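Local structure of free methionine-R-sulfoxide reductase (Saccharomyces cerevisiae, 1F5M) at residues L30-L35 and E167-L172; G34-Q39 and N174-F179; N78-G83 and L145-I150. The protein catalyses the thioredoxin-dependent reduction of free methionine R-sulfoxide to methionine and helps protect the yeast cell against oxidative stress. All blocks are in the same frame, centred on the assembly; numbering follows the deposited sequence.

Contacts 1 and 2 follow one another along the pairing of helix 21-36 with helix 160-176, their centres about 9 Å apart. Tyr32 of contact 1 reaches Ser176 of contact 2, OH to OG 2.5 Å, a probable hydrogen bond. Contact 3 lies in the antiparallel sheet, its centre about 17 Å from each of the other two. Strand 144-152 leads on to helix 160-176 and packs against it, Ala170 CB lying 4.0 Å from Ile148 CD1. The tail after the helix puts Phe179 CD1 3.7 Å from Leu145 CD1. Strand 79-85, the other half of contact 3, runs on toward Cys91, which forms a disulfide with Cys125.

Contact 1 of 3, residues L30-L35 and E167-L172; sequences LSYEGL and EKLAKL
Tyr32 and Leu169 meet where the ring of Tyr32 turns toward helix 160-176, and the CD1 methyl of Leu169 comes to rest obliquely against it. The methyl is 3.7 Å from Tyr32 CG and 4.2 Å from the ring centroid, 29° off the ring normal, an off-centre CH-pi contact that favours the inner end of the ring. In both residues CG stands anti to the backbone N (chi1 174° for Tyr32, 179° for Leu169), which sends the ring across the gap and lets the leucine branch reach back to it, the two side chains crossing at about a right angle. Leu172 takes the ring's CE2 side: its CB is 4.0 Å from Tyr32 CE2, and its carbonyl O lies at the ring edge, near the plane, 3.6 Å from the same CE2. The phenol OH is held by Ser176, whose hydroxyl is also bonded to Leu172 O, so ring edge and hydroxyl converge on one turn of helix 160-176. A leucine in place of Tyr32 would probably leave Ser176 without its phenol partner and open a gap beside Leu172 CB. Farther out, Leu52 and Asn45 of helix 42-59 also touch Tyr32, while Ile53 of the same helix touches Leu169. Helix 160-176 lies on one face of the GAF-domain sheet, and helix 21-36 packs against its outer side.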
loop_
_atom_site.group_PDB
_atom_site.type_symbol
_atom_site.label_atom_id
_atom_site.label_comp_id
_atom_site.label_asym_id
_atom_site.label_seq_id
_atom_site.Cartn_x
_atom_site.Cartn_y
_atom_site.Cartn_z
ATOM N N LEU B 30 3.089 19.009 -2.651
ATOM C CA LEU B 30 4.405 19.218 -3.284
ATOM C C LEU B 30 5.184 17.897 -3.354
ATOM O O LEU B 30 5.834 17.625 -4.351
ATOM C CB LEU B 30 5.229 20.248 -2.515
ATOM C CG LEU B 30 4.639 21.663 -2.579
ATOM C CD1 LEU B 30 5.486 22.624 -1.755
ATOM C CD2 LEU B 30 4.577 22.102 -4.047
ATOM N N SER B 31 5.129 17.083 -2.300
ATOM C CA SER B 31 5.822 15.790 -2.335
ATOM C C SER B 31 5.174 14.880 -3.399
ATOM O O SER B 31 5.854 14.190 -4.128
ATOM C CB SER B 31 5.752 15.086 -0.975
ATOM O OG SER B 31 6.581 15.695 0.018
ATOM N N TYR B 32 3.851 14.849 -3.474
ATOM C CA TYR B 32 3.218 13.986 -4.452
ATOM C C TYR B 32 3.661 14.378 -5.860
ATOM O O TYR B 32 3.933 13.526 -6.700
ATOM C CB TYR B 32 1.692 14.059 -4.356
ATOM C CG TYR B 32 1.046 13.283 -5.466
ATOM C CD1 TYR B 32 0.881 11.918 -5.353
ATOM C CD2 TYR B 32 0.754 13.893 -6.691
ATOM C CE1 TYR B 32 0.459 11.163 -6.399
ATOM C CE2 TYR B 32 0.329 13.135 -7.776
ATOM C CZ TYR B 32 0.194 11.756 -7.607
ATOM O OH TYR B 32 -0.151 10.958 -8.644
ATOM N N GLU B 33 3.723 15.678 -6.118
ATOM C CA GLU B 33 4.135 16.190 -7.420
ATOM C C GLU B 33 5.580 15.758 -7.736
ATOM O O GLU B 33 5.879 15.262 -8.813
ATOM C CB GLU B 33 4.010 17.716 -7.382
ATOM C CG GLU B 33 4.505 18.487 -8.611
ATOM C CD GLU B 33 4.282 19.999 -8.433
ATOM O OE1 GLU B 33 3.106 20.390 -8.155
ATOM O OE2 GLU B 33 5.271 20.770 -8.558
ATOM N N GLY B 34 6.477 15.941 -6.793
ATOM C CA GLY B 34 7.839 15.541 -7.048
ATOM C C GLY B 34 8.012 14.026 -7.167
ATOM O O GLY B 34 8.843 13.572 -7.950
ATOM N N LEU B 35 7.248 13.249 -6.389
ATOM C CA LEU B 35 7.347 11.792 -6.421
ATOM C C LEU B 35 6.719 11.176 -7.648
ATOM O O LEU B 35 7.149 10.092 -8.087
ATOM C CB LEU B 35 6.697 11.190 -5.168
ATOM C CG LEU B 35 7.485 11.443 -3.879
ATOM C CD1 LEU B 35 6.626 11.167 -2.670
ATOM C CD2 LEU B 35 8.741 10.563 -3.881
ATOM N N GLU B 167 -9.254 17.025 -2.717
ATOM C CA GLU B 167 -9.749 17.197 -4.080
ATOM C C GLU B 167 -8.636 17.787 -4.933
ATOM O O GLU B 167 -8.631 17.578 -6.126
ATOM C CB GLU B 167 -11.029 18.072 -4.135
ATOM C CG GLU B 167 -12.244 17.313 -3.567
ATOM C CD GLU B 167 -13.594 17.943 -3.882
ATOM O OE1 GLU B 167 -13.630 19.158 -4.169
ATOM O OE2 GLU B 167 -14.625 17.212 -3.829
ATOM N N LYS B 168 -7.688 18.514 -4.342
ATOM C CA LYS B 168 -6.584 19.061 -5.135
ATOM C C LYS B 168 -5.672 17.885 -5.498
ATOM O O LYS B 168 -5.162 17.793 -6.624
ATOM C CB LYS B 168 -5.751 20.030 -4.331
ATOM C CG LYS B 168 -6.351 21.426 -4.191
ATOM C CD LYS B 168 -5.572 22.235 -3.129
ATOM C CE LYS B 168 -6.167 23.638 -3.002
ATOM N NZ LYS B 168 -5.538 24.437 -1.917
ATOM N N LEU B 169 -5.510 16.987 -4.531
ATOM C CA LEU B 169 -4.663 15.818 -4.710
ATOM C C LEU B 169 -5.212 14.900 -5.792
ATOM O O LEU B 169 -4.446 14.306 -6.550
ATOM C CB LEU B 169 -4.541 15.029 -3.399
ATOM C CG LEU B 169 -3.683 13.737 -3.478
ATOM C CD1 LEU B 169 -2.238 14.095 -3.888
ATOM C CD2 LEU B 169 -3.677 13.052 -2.100
ATOM N N ALA B 170 -6.530 14.759 -5.824
ATOM C CA ALA B 170 -7.198 13.923 -6.787
ATOM C C ALA B 170 -6.942 14.492 -8.182
ATOM O O ALA B 170 -6.761 13.751 -9.139
ATOM C CB ALA B 170 -8.749 13.854 -6.467
ATOM N N LYS B 171 -6.939 15.812 -8.304
ATOM C CA LYS B 171 -6.684 16.418 -9.614
ATOM C C LYS B 171 -5.230 16.172 -10.080
ATOM O O LYS B 171 -4.969 15.954 -11.274
ATOM C CB LYS B 171 -7.002 17.915 -9.561
ATOM C CG LYS B 171 -8.489 18.203 -9.517
ATOM C CD LYS B 171 -8.733 19.693 -9.370
ATOM C CE LYS B 171 -10.229 19.990 -9.257
ATOM N NZ LYS B 171 -10.868 19.232 -8.109
ATOM N N LEU B 172 -4.308 16.168 -9.129
ATOM C CA LEU B 172 -2.894 15.951 -9.417
ATOM C C LEU B 172 -2.650 14.504 -9.815
ATOM O O LEU B 172 -1.696 14.192 -10.573
ATOM C CB LEU B 172 -2.018 16.286 -8.186
ATOM C CG LEU B 172 -1.801 17.734 -7.778
ATOM C CD1 LEU B 172 -0.874 17.820 -6.576
ATOM C CD2 LEU B 172 -1.224 18.498 -8.951
#

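Contact 2 of 3, residues G34-Q39 and N174-F179; sequences GLSDGQ and NKSCVF
Ser36 lays its hydroxymethyl group against that of Ser176, with Ser36 OG 3.7 Å from Ser176 CB, where the two helices draw to their ends. Each hydroxyl sits between its own backbone N and carbonyl carbon (chi1 68° and 70°), the crowded position. From there Ser36 OG turns back to the carbonyl of Tyr32, one turn earlier in its helix, and Ser176 OG bonds to Tyr32 OH as well as to the carbonyl of Leu172. The serines therefore meet by van der Waals contact, their polar needs met by these partners. A water bridges the backbones, donating to Ser36 O and to Ser176 O at 2.7 Å each. Gln39 O, at the close of the type I turn that begins at Ser36, also lies 2.8 Å from this water and receives the side-chain amide of Asn45 from helix 42-59. Gln39 O lies 3.7 Å from Ser176 O. Beyond this point the C-terminal segment stays close to the other, as Val178 forms backbone hydrogen bonds with Val40. More acceptors lie within reach of the water than it has protons, so its two donated bonds are probably not both held all the time; without such a donor, the carbonyls of the two chain segments would probably repel one another.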
loop_
_atom_site.group_PDB
_atom_site.type_symbol
_atom_site.label_atom_id
_atom_site.label_comp_id
_atom_site.label_asym_id
_atom_site.label_seq_id
_atom_site.Cartn_x
_atom_site.Cartn_y
_atom_site.Cartn_z
ATOM N N GLY B 34 6.477 15.941 -6.793
ATOM C CA GLY B 34 7.839 15.541 -7.048
ATOM C C GLY B 34 8.012 14.026 -7.167
ATOM O O GLY B 34 8.843 13.572 -7.950
ATOM N N LEU B 35 7.248 13.249 -6.389
ATOM C CA LEU B 35 7.347 11.792 -6.421
ATOM C C LEU B 35 6.719 11.176 -7.648
ATOM O O LEU B 35 7.149 10.092 -8.087
ATOM C CB LEU B 35 6.697 11.190 -5.168
ATOM C CG LEU B 35 7.485 11.443 -3.879
ATOM C CD1 LEU B 35 6.626 11.167 -2.670
ATOM C CD2 LEU B 35 8.741 10.563 -3.881
ATOM N N SER B 36 5.725 11.856 -8.217
ATOM C CA SER B 36 4.999 11.340 -9.395
ATOM C C SER B 36 5.452 11.892 -10.742
ATOM O O SER B 36 4.995 11.439 -11.812
ATOM C CB SER B 36 3.499 11.614 -9.234
ATOM O OG SER B 36 3.232 13.017 -9.294
ATOM N N ASP B 37 6.357 12.859 -10.708
ATOM C CA ASP B 37 6.818 13.457 -11.952
ATOM C C ASP B 37 7.406 12.462 -12.926
ATOM O O ASP B 37 7.061 12.474 -14.116
ATOM C CB ASP B 37 7.865 14.536 -11.709
ATOM C CG ASP B 37 8.404 15.109 -13.030
ATOM O OD1 ASP B 37 7.574 15.573 -13.852
ATOM O OD2 ASP B 37 9.641 15.065 -13.254
ATOM N N GLY B 38 8.279 11.601 -12.415
ATOM C CA GLY B 38 8.951 10.628 -13.251
ATOM C C GLY B 38 8.230 9.485 -13.957
ATOM O O GLY B 38 8.859 8.823 -14.786
ATOM N N GLN B 39 6.964 9.202 -13.640
ATOM C CA GLN B 39 6.264 8.108 -14.317
ATOM C C GLN B 39 4.772 8.265 -14.176
ATOM O O GLN B 39 4.292 8.891 -13.221
ATOM C CB GLN B 39 6.707 6.714 -13.803
ATOM C CG GLN B 39 6.502 6.427 -12.297
ATOM C CD GLN B 39 7.202 7.433 -11.406
ATOM O OE1 GLN B 39 6.549 8.244 -10.722
ATOM N NE2 GLN B 39 8.525 7.406 -11.402
ATOM N N ASN B 174 -5.027 12.633 -11.305
ATOM C CA ASN B 174 -5.576 12.516 -12.664
ATOM C C ASN B 174 -4.574 12.975 -13.742
ATOM O O ASN B 174 -4.453 12.341 -14.807
ATOM C CB ASN B 174 -6.829 13.356 -12.815
ATOM C CG ASN B 174 -7.302 13.422 -14.258
ATOM O OD1 ASN B 174 -7.469 14.513 -14.812
ATOM N ND2 ASN B 174 -7.528 12.253 -14.874
ATOM N N LYS B 175 -3.879 14.082 -13.477
ATOM C CA LYS B 175 -2.924 14.631 -14.444
ATOM C C LYS B 175 -1.602 13.900 -14.464
ATOM O O LYS B 175 -0.836 14.026 -15.424
ATOM C CB LYS B 175 -2.620 16.105 -14.144
ATOM C CG LYS B 175 -3.843 17.004 -14.107
ATOM C CD LYS B 175 -3.687 18.042 -12.986
ATOM C CE LYS B 175 -2.870 19.260 -13.412
ATOM N NZ LYS B 175 -3.654 20.110 -14.393
ATOM N N SER B 176 -1.307 13.163 -13.398
ATOM C CA SER B 176 -0.031 12.475 -13.304
ATOM C C SER B 176 -0.094 10.988 -13.581
ATOM O O SER B 176 0.939 10.335 -13.805
ATOM C CB SER B 176 0.581 12.714 -11.902
ATOM O OG SER B 176 -0.129 12.032 -10.877
ATOM N N CYS B 177 -1.289 10.431 -13.545
ATOM C CA CYS B 177 -1.421 9.007 -13.751
ATOM C C CYS B 177 -2.221 8.689 -14.984
ATOM O O CYS B 177 -3.069 9.469 -15.432
ATOM C CB CYS B 177 -2.114 8.350 -12.560
ATOM S SG CYS B 177 -1.366 8.633 -10.937
ATOM N N VAL B 178 -1.942 7.519 -15.531
ATOM C CA VAL B 178 -2.660 7.018 -16.677
ATOM C C VAL B 178 -3.347 5.755 -16.152
ATOM O O VAL B 178 -2.708 4.760 -15.801
ATOM C CB VAL B 178 -1.717 6.662 -17.834
ATOM C CG1 VAL B 178 -2.473 5.854 -18.882
ATOM C CG2 VAL B 178 -1.172 7.936 -18.487
ATOM N N PHE B 179 -4.658 5.806 -16.059
ATOM C CA PHE B 179 -5.411 4.659 -15.582
ATOM C C PHE B 179 -5.857 3.778 -16.756
ATOM O O PHE B 179 -5.879 2.532 -16.587
ATOM C CB PHE B 179 -6.618 5.152 -14.794
ATOM C CG PHE B 179 -6.259 5.728 -13.472
ATOM C CD1 PHE B 179 -6.061 7.095 -13.322
ATOM C CD2 PHE B 179 -6.069 4.893 -12.375
ATOM C CE1 PHE B 179 -5.678 7.628 -12.089
ATOM C CE2 PHE B 179 -5.682 5.417 -11.127
ATOM C CZ PHE B 179 -5.488 6.776 -10.982
HETATM O O HOH W 1 3.374 11.369 -14.026
#

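Contact 3 of 3, residues N78-G83 and L145-I150; sequences NTLILG and LGVIDI
Leu80 and Gly146 make the closest approach between these strands, with the CD2 methyl of Leu80 set 4.2 Å from Gly146 CA. The other branch of the same leucine turns to Val147, Leu80 CD1 standing 4.4 Å from Val147 CG1. Leu80 carries its CG anti to the carbonyl carbon (chi1 -68°), and the fork beyond it straddles the two neighbours, one methyl for each. At Gly146 the leucine meets backbone, at CA. The packing is filled in from outside the two strands: Tyr70 touches both Leu80 and Val147, Cys101 of helix 99-107 also lies on both, and Ala105 adds to the cover over Leu80.

In the antiparallel GAF sheet, strands 79-85 and 144-152 are not neighbours; strand 64-72 runs between them and takes up backbone bonds from each side, as Val71 does with Ile81. Yet the CA atoms of Leu80 and Gly146 are only 6.7 Å apart, less than two strand spacings, consistent with a strongly curled sheet here, bent toward the face covered by helix 99-107.

Away from Leu80 the strands part, and Ile81 packs instead on Asn41 of the second subunit. On the solvent side, Asn78, in the loop just before the strand, is exposed, and its backbone bonds to Phe96. At Leu145, which is partly exposed, the CB is directed away from segment 78-83, and the side chain rests on Phe179 near the C-terminus.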
loop_
_atom_site.group_PDB
_atom_site.type_symbol
_atom_site.label_atom_id
_atom_site.label_comp_id
_atom_site.label_asym_id
_atom_site.label_seq_id
_atom_site.Cartn_x
_atom_site.Cartn_y
_atom_site.Cartn_z
ATOM N N ASN B 78 -18.582 0.682 -13.412
ATOM C CA ASN B 78 -19.570 0.850 -12.345
ATOM C C ASN B 78 -19.117 0.037 -11.143
ATOM O O ASN B 78 -19.904 -0.255 -10.242
ATOM C CB ASN B 78 -20.955 0.363 -12.755
ATOM C CG ASN B 78 -21.871 1.502 -13.180
ATOM O OD1 ASN B 78 -22.039 2.500 -12.454
ATOM N ND2 ASN B 78 -22.480 1.357 -14.357
ATOM N N THR B 79 -17.838 -0.325 -11.143
ATOM C CA THR B 79 -17.275 -1.103 -10.066
ATOM C C THR B 79 -15.907 -0.553 -9.667
ATOM O O THR B 79 -15.163 -0.087 -10.513
ATOM C CB THR B 79 -17.178 -2.567 -10.512
ATOM O OG1 THR B 79 -18.509 -3.065 -10.635
ATOM C CG2 THR B 79 -16.430 -3.411 -9.509
ATOM N N LEU B 80 -15.620 -0.570 -8.361
ATOM C CA LEU B 80 -14.343 -0.106 -7.790
ATOM C C LEU B 80 -13.561 -1.333 -7.327
ATOM O O LEU B 80 -14.123 -2.212 -6.679
ATOM C CB LEU B 80 -14.582 0.779 -6.569
ATOM C CG LEU B 80 -15.224 2.158 -6.789
ATOM C CD1 LEU B 80 -15.588 2.745 -5.396
ATOM C CD2 LEU B 80 -14.247 3.084 -7.510
ATOM N N ILE B 81 -12.286 -1.383 -7.654
ATOM C CA ILE B 81 -11.410 -2.494 -7.245
ATOM C C ILE B 81 -10.364 -1.910 -6.279
ATOM O O ILE B 81 -9.813 -0.823 -6.530
ATOM C CB ILE B 81 -10.627 -3.065 -8.411
ATOM C CG1 ILE B 81 -11.555 -3.331 -9.587
ATOM C CG2 ILE B 81 -9.971 -4.370 -8.019
ATOM C CD1 ILE B 81 -10.762 -3.879 -10.764
ATOM N N LEU B 82 -10.081 -2.653 -5.214
ATOM C CA LEU B 82 -9.104 -2.252 -4.183
ATOM C C LEU B 82 -7.730 -1.934 -4.799
ATOM O O LEU B 82 -7.184 -2.760 -5.552
ATOM C CB LEU B 82 -8.912 -3.398 -3.182
ATOM C CG LEU B 82 -8.604 -3.094 -1.700
ATOM C CD1 LEU B 82 -7.759 -4.204 -1.120
ATOM C CD2 LEU B 82 -7.980 -1.785 -1.517
ATOM N N GLY B 83 -7.189 -0.749 -4.459
ATOM C CA GLY B 83 -5.884 -0.294 -4.921
ATOM C C GLY B 83 -4.970 -0.149 -3.709
ATOM O O GLY B 83 -5.313 -0.649 -2.624
ATOM N N LEU B 145 -12.476 7.893 -11.942
ATOM C CA LEU B 145 -11.337 6.984 -12.196
ATOM C C LEU B 145 -11.105 6.081 -10.968
ATOM O O LEU B 145 -10.583 4.962 -11.063
ATOM C CB LEU B 145 -10.096 7.833 -12.484
ATOM C CG LEU B 145 -10.142 8.653 -13.782
ATOM C CD1 LEU B 145 -8.828 9.421 -13.995
ATOM C CD2 LEU B 145 -10.366 7.696 -14.931
ATOM N N GLY B 146 -11.494 6.604 -9.805
ATOM C CA GLY B 146 -11.361 5.883 -8.550
ATOM C C GLY B 146 -11.652 6.829 -7.394
ATOM O O GLY B 146 -12.128 7.953 -7.593
ATOM N N VAL B 147 -11.375 6.393 -6.170
ATOM C CA VAL B 147 -11.611 7.258 -5.024
ATOM C C VAL B 147 -10.446 7.212 -4.066
ATOM O O VAL B 147 -9.639 6.263 -4.075
ATOM C CB VAL B 147 -12.854 6.843 -4.200
ATOM C CG1 VAL B 147 -14.118 6.842 -5.065
ATOM C CG2 VAL B 147 -12.626 5.465 -3.595
ATOM N N ILE B 148 -10.333 8.277 -3.280
ATOM C CA ILE B 148 -9.343 8.386 -2.228
ATOM C C ILE B 148 -10.198 8.139 -0.993
ATOM O O ILE B 148 -11.222 8.809 -0.792
ATOM C CB ILE B 148 -8.746 9.788 -2.141
ATOM C CG1 ILE B 148 -8.170 10.215 -3.498
ATOM C CG2 ILE B 148 -7.680 9.805 -1.084
ATOM C CD1 ILE B 148 -7.491 11.588 -3.463
ATOM N N ASP B 149 -9.770 7.183 -0.171
ATOM C CA ASP B 149 -10.530 6.766 1.005
ATOM C C ASP B 149 -9.709 6.788 2.306
ATOM O O ASP B 149 -8.606 6.148 2.419
ATOM C CB ASP B 149 -11.057 5.329 0.720
ATOM C CG ASP B 149 -12.060 4.798 1.763
ATOM O OD1 ASP B 149 -12.581 5.560 2.606
ATOM O OD2 ASP B 149 -12.376 3.581 1.706
ATOM N N ILE B 150 -10.187 7.541 3.277
ATOM C CA ILE B 150 -9.513 7.565 4.594
ATOM C C ILE B 150 -10.464 7.169 5.707
ATOM O O ILE B 150 -11.581 7.754 5.807
ATOM C CB ILE B 150 -8.970 8.965 4.906
ATOM C CG1 ILE B 150 -8.194 9.500 3.702
ATOM C CG2 ILE B 150 -8.086 8.929 6.135
ATOM C CD1 ILE B 150 -7.500 10.883 3.968
#